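Local coordinates for inositol 2-dehydrogenase/D-chiro-inositol 3-dehydrogenase (Lactobacillus casei, PDB 4MIY), which oxidises myo-inositol to 2-keto-myo-inositol and D-chiro-inositol to 1-keto-D-chiro-inositol, using NAD as the hydride acceptor, at residues A[123-128]-A[177-182]. Residues are numbered along the deposited sequence; the frame is centred on the assembly and turned at random.
With NAD (nicotinamide-adenine-dinucleotide), chain E.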
ATOM      1  N   VAL A 123      -5.687  34.994  -5.151  1.00 16.12           N
ATOM      2  CA  VAL A 123      -5.753  34.309  -6.430  1.00 18.41           C
ATOM      3  C   VAL A 123      -6.073  32.830  -6.232  1.00 15.78           C
ATOM      4  O   VAL A 123      -5.538  32.222  -5.363  1.00 18.68           O
ATOM      5  CB  VAL A 123      -4.449  34.438  -7.171  1.00 17.62           C
ATOM      6  CG1 VAL A 123      -4.529  33.750  -8.472  1.00 21.17           C
ATOM      7  CG2 VAL A 123      -4.145  35.887  -7.375  1.00 18.36           C
ATOM      8  N   GLY A 124      -6.912  32.277  -7.082  1.00 17.10           N
ATOM      9  CA  GLY A 124      -7.436  30.946  -6.883  1.00 18.25           C
ATOM     10  C   GLY A 124      -6.559  29.717  -7.106  1.00 15.78           C
ATOM     11  O   GLY A 124      -7.011  28.766  -7.689  1.00 18.51           O
ATOM     12  N   PHE A 125      -5.338  29.731  -6.609  1.00 17.38           N
ATOM     13  CA  PHE A 125      -4.503  28.553  -6.643  1.00 17.34           C
ATOM     14  C   PHE A 125      -4.840  27.594  -5.483  1.00 15.90           C
ATOM     15  O   PHE A 125      -4.244  27.650  -4.450  1.00 20.37           O
ATOM     16  CB  PHE A 125      -3.019  28.922  -6.621  1.00 18.08           C
ATOM     17  CG  PHE A 125      -2.543  29.633  -7.860  1.00 20.19           C
ATOM     18  CD1 PHE A 125      -2.590  29.032  -9.065  1.00 21.91           C
ATOM     19  CD2 PHE A 125      -2.042  30.887  -7.782  1.00 22.28           C
ATOM     20  CE1 PHE A 125      -2.163  29.678 -10.197  1.00 22.02           C
ATOM     21  CE2 PHE A 125      -1.617  31.543  -8.906  1.00 23.14           C
ATOM     22  CZ  PHE A 125      -1.690  30.932 -10.102  1.00 24.21           C
ATOM     23  N   MET A 126      -5.762  26.685  -5.715  1.00 15.85           N
ATOM     24  CA  MET A 126      -6.294  25.855  -4.658  1.00 15.45           C
ATOM     25  C   MET A 126      -5.419  24.727  -4.143  1.00 15.62           C
ATOM     26  O   MET A 126      -5.703  24.199  -3.134  1.00 14.99           O
ATOM     27  CB  MET A 126      -7.659  25.284  -5.061  1.00 15.86           C
ATOM     28  CG  MET A 126      -7.605  24.037  -5.931  1.00 16.61           C
ATOM     29  SD  MET A 126      -6.950  24.385  -7.572  1.00 17.32           S
ATOM     30  CE  MET A 126      -6.998  22.760  -8.340  1.00 19.12           C
ATOM     31  N   ARG A 127      -4.390  24.360  -4.883  1.00 15.51           N
ATOM     32  CA  ARG A 127      -3.568  23.237  -4.478  1.00 14.56           C
ATOM     33  C   ARG A 127      -3.009  23.399  -3.097  1.00 16.87           C
ATOM     34  O   ARG A 127      -2.814  22.462  -2.418  1.00 15.76           O
ATOM     35  CB  ARG A 127      -2.416  23.032  -5.431  1.00 16.12           C
ATOM     36  CG  ARG A 127      -2.807  22.613  -6.820  1.00 17.57           C
ATOM     37  CD  ARG A 127      -3.011  21.125  -6.908  1.00 16.50           C
ATOM     38  NE  ARG A 127      -3.036  20.614  -8.268  1.00 15.18           N
ATOM     39  CZ  ARG A 127      -1.982  20.175  -8.929  1.00 14.00           C
ATOM     40  NH1 ARG A 127      -0.798  20.154  -8.381  1.00 16.69           N
ATOM     41  NH2 ARG A 127      -2.125  19.738 -10.149  1.00 16.03           N
ATOM     42  N   ARG A 128      -2.762  24.636  -2.715  1.00 16.01           N
ATOM     43  CA  ARG A 128      -2.129  24.923  -1.455  1.00 16.96           C
ATOM     44  C   ARG A 128      -3.057  24.538  -0.315  1.00 17.82           C
ATOM     45  O   ARG A 128      -2.620  24.379   0.783  1.00 19.45           O
ATOM     46  CB  ARG A 128      -1.766  26.404  -1.351  1.00 18.87           C
ATOM     47  CG  ARG A 128      -0.758  26.877  -2.328  1.00 19.01           C
ATOM     48  CD  ARG A 128      -0.255  28.253  -1.947  1.00 16.96           C
ATOM     49  NE  ARG A 128       0.508  28.906  -3.002  1.00 18.71           N
ATOM     50  CZ  ARG A 128       1.275  29.958  -2.808  1.00 19.77           C
ATOM     51  NH1 ARG A 128       1.395  30.478  -1.615  1.00 18.92           N
ATOM     52  NH2 ARG A 128       1.928  30.479  -3.815  1.00 19.70           N
ATOM     53  N   GLU A 177       1.191  23.332 -10.712  1.00 15.27           N
ATOM     54  CA  GLU A 177       2.498  22.996 -10.226  1.00 14.37           C
ATOM     55  C   GLU A 177       3.391  24.231 -10.168  1.00 16.10           C
ATOM     56  O   GLU A 177       4.199  24.357  -9.302  1.00 15.56           O
ATOM     57  CB  GLU A 177       3.138  21.921 -11.102  1.00 12.93           C
ATOM     58  CG  GLU A 177       2.625  20.495 -10.900  1.00 15.90           C
ATOM     59  CD  GLU A 177       1.231  20.225 -11.431  1.00 15.42           C
ATOM     60  OE1 GLU A 177       0.810  20.871 -12.371  1.00 17.31           O
ATOM     61  OE2 GLU A 177       0.576  19.375 -10.852  1.00 16.29           O
ATOM     62  N   ILE A 178       3.219  25.129 -11.119  1.00 16.23           N
ATOM     63  CA  ILE A 178       3.985  26.356 -11.131  1.00 18.01           C
ATOM     64  C   ILE A 178       3.767  27.179  -9.878  1.00 16.21           C
ATOM     65  O   ILE A 178       4.701  27.626  -9.295  1.00 15.80           O
ATOM     66  CB  ILE A 178       3.705  27.178 -12.374  1.00 15.42           C
ATOM     67  CG1 ILE A 178       4.457  26.583 -13.567  1.00 17.31           C
ATOM     68  CG2 ILE A 178       4.139  28.587 -12.162  1.00 17.18           C
ATOM     69  CD1 ILE A 178       3.936  27.064 -14.884  1.00 17.29           C
ATOM     70  N   ASP A 179       2.531  27.306  -9.436  1.00 15.65           N
ATOM     71  CA  ASP A 179       2.296  27.966  -8.185  1.00 16.18           C
ATOM     72  C   ASP A 179       2.751  27.158  -6.973  1.00 18.66           C
ATOM     73  O   ASP A 179       3.259  27.692  -6.020  1.00 20.05           O
ATOM     74  CB  ASP A 179       0.855  28.338  -8.006  1.00 15.62           C
ATOM     75  CG  ASP A 179       0.584  28.885  -6.628  1.00 22.18           C
ATOM     76  OD1 ASP A 179       0.891  30.045  -6.368  1.00 19.68           O
ATOM     77  OD2 ASP A 179       0.111  28.130  -5.803  1.00 19.10           O
ATOM     78  N   GLU A 180       2.574  25.860  -7.045  1.00 14.81           N
ATOM     79  CA  GLU A 180       2.783  24.970  -5.907  1.00 17.16           C
ATOM     80  C   GLU A 180       4.222  24.802  -5.479  1.00 15.79           C
ATOM     81  O   GLU A 180       4.512  24.813  -4.336  1.00 16.26           O
ATOM     82  CB  GLU A 180       2.223  23.590  -6.276  1.00 18.92           C
ATOM     83  CG  GLU A 180       2.194  22.580  -5.205  1.00 21.01           C
ATOM     84  CD  GLU A 180       1.653  21.265  -5.703  1.00 21.42           C
ATOM     85  OE1 GLU A 180       0.502  21.200  -6.060  1.00 19.31           O
ATOM     86  OE2 GLU A 180       2.422  20.315  -5.712  1.00 26.33           O
ATOM     87  N   MET A 181       5.126  24.667  -6.424  1.00 14.44           N
ATOM     88  CA  MET A 181       6.474  24.299  -6.065  1.00 13.31           C
ATOM     89  C   MET A 181       7.300  25.332  -5.302  1.00 14.94           C
ATOM     90  O   MET A 181       8.014  25.003  -4.424  1.00 16.21           O
ATOM     91  CB  MET A 181       7.252  23.798  -7.279  1.00 17.06           C
ATOM     92  CG  MET A 181       6.619  22.616  -8.000  1.00 16.26           C
ATOM     93  SD  MET A 181       6.365  21.206  -6.910  1.00 20.52           S
ATOM     94  CE  MET A 181       5.465  20.148  -8.035  1.00 18.52           C
ATOM     95  N   HIS A 182       7.201  26.580  -5.707  1.00 16.11           N
ATOM     96  CA  HIS A 182       7.911  27.613  -5.017  1.00 16.68           C
ATOM     97  C   HIS A 182       7.402  27.813  -3.592  1.00 16.38           C
ATOM     98  O   HIS A 182       8.175  28.042  -2.713  1.00 15.55           O
ATOM     99  CB  HIS A 182       8.005  28.910  -5.847  1.00 18.12           C
ATOM    100  CG  HIS A 182       6.735  29.684  -5.967  1.00 16.51           C
ATOM    101  ND1 HIS A 182       6.337  30.614  -5.042  1.00 19.30           N
ATOM    102  CD2 HIS A 182       5.813  29.721  -6.949  1.00 15.18           C
ATOM    103  CE1 HIS A 182       5.189  31.127  -5.415  1.00 18.22           C
ATOM    104  NE2 HIS A 182       4.852  30.614  -6.575  1.00 17.92           N
TER
HETATM  105  PA  NAD E 401     -16.589  29.527 -18.705  1.00 26.89           P
HETATM  106  O1A NAD E 401     -16.301  29.889 -20.079  1.00 29.83           O
HETATM  107  O2A NAD E 401     -17.527  28.560 -18.377  1.00 20.78           O
HETATM  108  O5B NAD E 401     -17.230  30.745 -17.919  1.00 24.39           O
HETATM  109  C5B NAD E 401     -16.762  32.031 -17.962  1.00 27.61           C
HETATM  110  C4B NAD E 401     -17.947  33.002 -17.887  1.00 26.69           C
HETATM  111  O4B NAD E 401     -17.400  34.290 -17.973  1.00 28.64           O
HETATM  112  C3B NAD E 401     -18.876  32.978 -19.094  1.00 25.75           C
HETATM  113  O3B NAD E 401     -20.176  32.926 -18.672  1.00 34.95           O
HETATM  114  C2B NAD E 401     -18.570  34.233 -19.864  1.00 27.31           C
HETATM  115  O2B NAD E 401     -19.685  34.732 -20.564  1.00 32.44           O
HETATM  116  C1B NAD E 401     -18.201  35.169 -18.777  1.00 28.48           C
HETATM  117  N9A NAD E 401     -17.370  36.282 -19.176  1.00 26.12           N
HETATM  118  C8A NAD E 401     -16.396  36.308 -20.031  1.00 28.14           C
HETATM  119  N7A NAD E 401     -15.793  37.488 -20.077  1.00 32.06           N
HETATM  120  C5A NAD E 401     -16.410  38.259 -19.203  1.00 27.67           C
HETATM  121  C6A NAD E 401     -16.333  39.631 -18.743  1.00 31.21           C
HETATM  122  N6A NAD E 401     -15.439  40.485 -19.174  1.00 30.49           N
HETATM  123  N1A NAD E 401     -17.161  39.987 -17.789  1.00 27.07           N
HETATM  124  C2A NAD E 401     -18.060  39.213 -17.303  1.00 26.21           C
HETATM  125  N3A NAD E 401     -18.217  37.969 -17.698  1.00 28.11           N
HETATM  126  C4A NAD E 401     -17.426  37.458 -18.620  1.00 26.76           C
HETATM  127  O3  NAD E 401     -15.155  29.303 -18.082  1.00 24.15           O
HETATM  128  PN  NAD E 401     -14.809  28.720 -16.592  1.00 24.09           P
HETATM  129  O1N NAD E 401     -14.439  27.317 -16.725  1.00 25.87           O
HETATM  130  O2N NAD E 401     -15.930  28.868 -15.741  1.00 25.13           O
HETATM  131  O5D NAD E 401     -13.512  29.413 -16.191  1.00 21.23           O
HETATM  132  C5D NAD E 401     -13.574  30.712 -15.655  1.00 23.54           C
HETATM  133  C4D NAD E 401     -12.300  31.070 -14.962  1.00 24.68           C
HETATM  134  O4D NAD E 401     -12.131  30.145 -13.902  1.00 33.06           O
HETATM  135  C3D NAD E 401     -11.128  30.956 -15.877  1.00 23.18           C
HETATM  136  O3D NAD E 401     -10.214  31.947 -15.526  1.00 26.94           O
HETATM  137  C2D NAD E 401     -10.618  29.566 -15.509  1.00 24.12           C
HETATM  138  O2D NAD E 401      -9.271  29.541 -15.787  1.00 26.36           O
HETATM  139  C1D NAD E 401     -10.878  29.527 -14.029  1.00 26.41           C
HETATM  140  N1N NAD E 401     -10.911  28.160 -13.507  1.00 26.08           N
HETATM  141  C2N NAD E 401     -10.087  27.808 -12.523  1.00 22.10           C
HETATM  142  C3N NAD E 401     -10.033  26.527 -12.013  1.00 23.23           C
HETATM  143  C7N NAD E 401      -9.092  26.177 -10.884  1.00 23.48           C
HETATM  144  O7N NAD E 401      -8.671  27.002 -10.138  1.00 23.97           O
HETATM  145  N7N NAD E 401      -8.817  24.942 -10.760  1.00 19.93           N
HETATM  146  C4N NAD E 401     -10.920  25.595 -12.520  1.00 22.89           C
HETATM  147  C5N NAD E 401     -11.763  26.006 -13.528  1.00 25.01           C
HETATM  148  C6N NAD E 401     -11.725  27.289 -14.007  1.00 26.06           C
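In the loop that follows strand 121-123, the edge strand of the parallel Rossmann sheet, Arg127 and Arg128 form buried salt bridges with helix 168-185, and Phe125 packs its ring on Asp179. Arg128 grips Asp179 side-on: NE gives a nearly straight bond to OD2 (2.9 Å, 168°) and NH2 reaches OD1 at 2.8 Å, both on the syn side, the NH2 bond being the more bent. The Asp179 carboxylate also lies stacked on the Phe125 ring, their planes 9° apart, and its CB stands 3.7 Å from the ring centroid in a CH-pi contact. A flat aromatic suits this place, offering a face to the carboxylate while the two bonds from Arg128 fix the rotation of that group. Arg127, its chain bent at chi2 (-84°), brings the edge of its guanidinium to two glutamates. NH1 and NH2 converge on Glu177 OE2 from one face of that carboxylate, NH2 at 2.8 Å, and NH1 also donates to Glu180 OE1 at 2.9 Å. Glu177 and Glu180, three residues apart on the helix, thus share one cation. In the same loop, Gly124 and Met126 lie against the nicotinamide carboxamide of NAD. Helix 304-323 adds a second acid, Asp306, to Arg128, while Glu177 bonds to His155, joining helix 168-185 to strand 148-156.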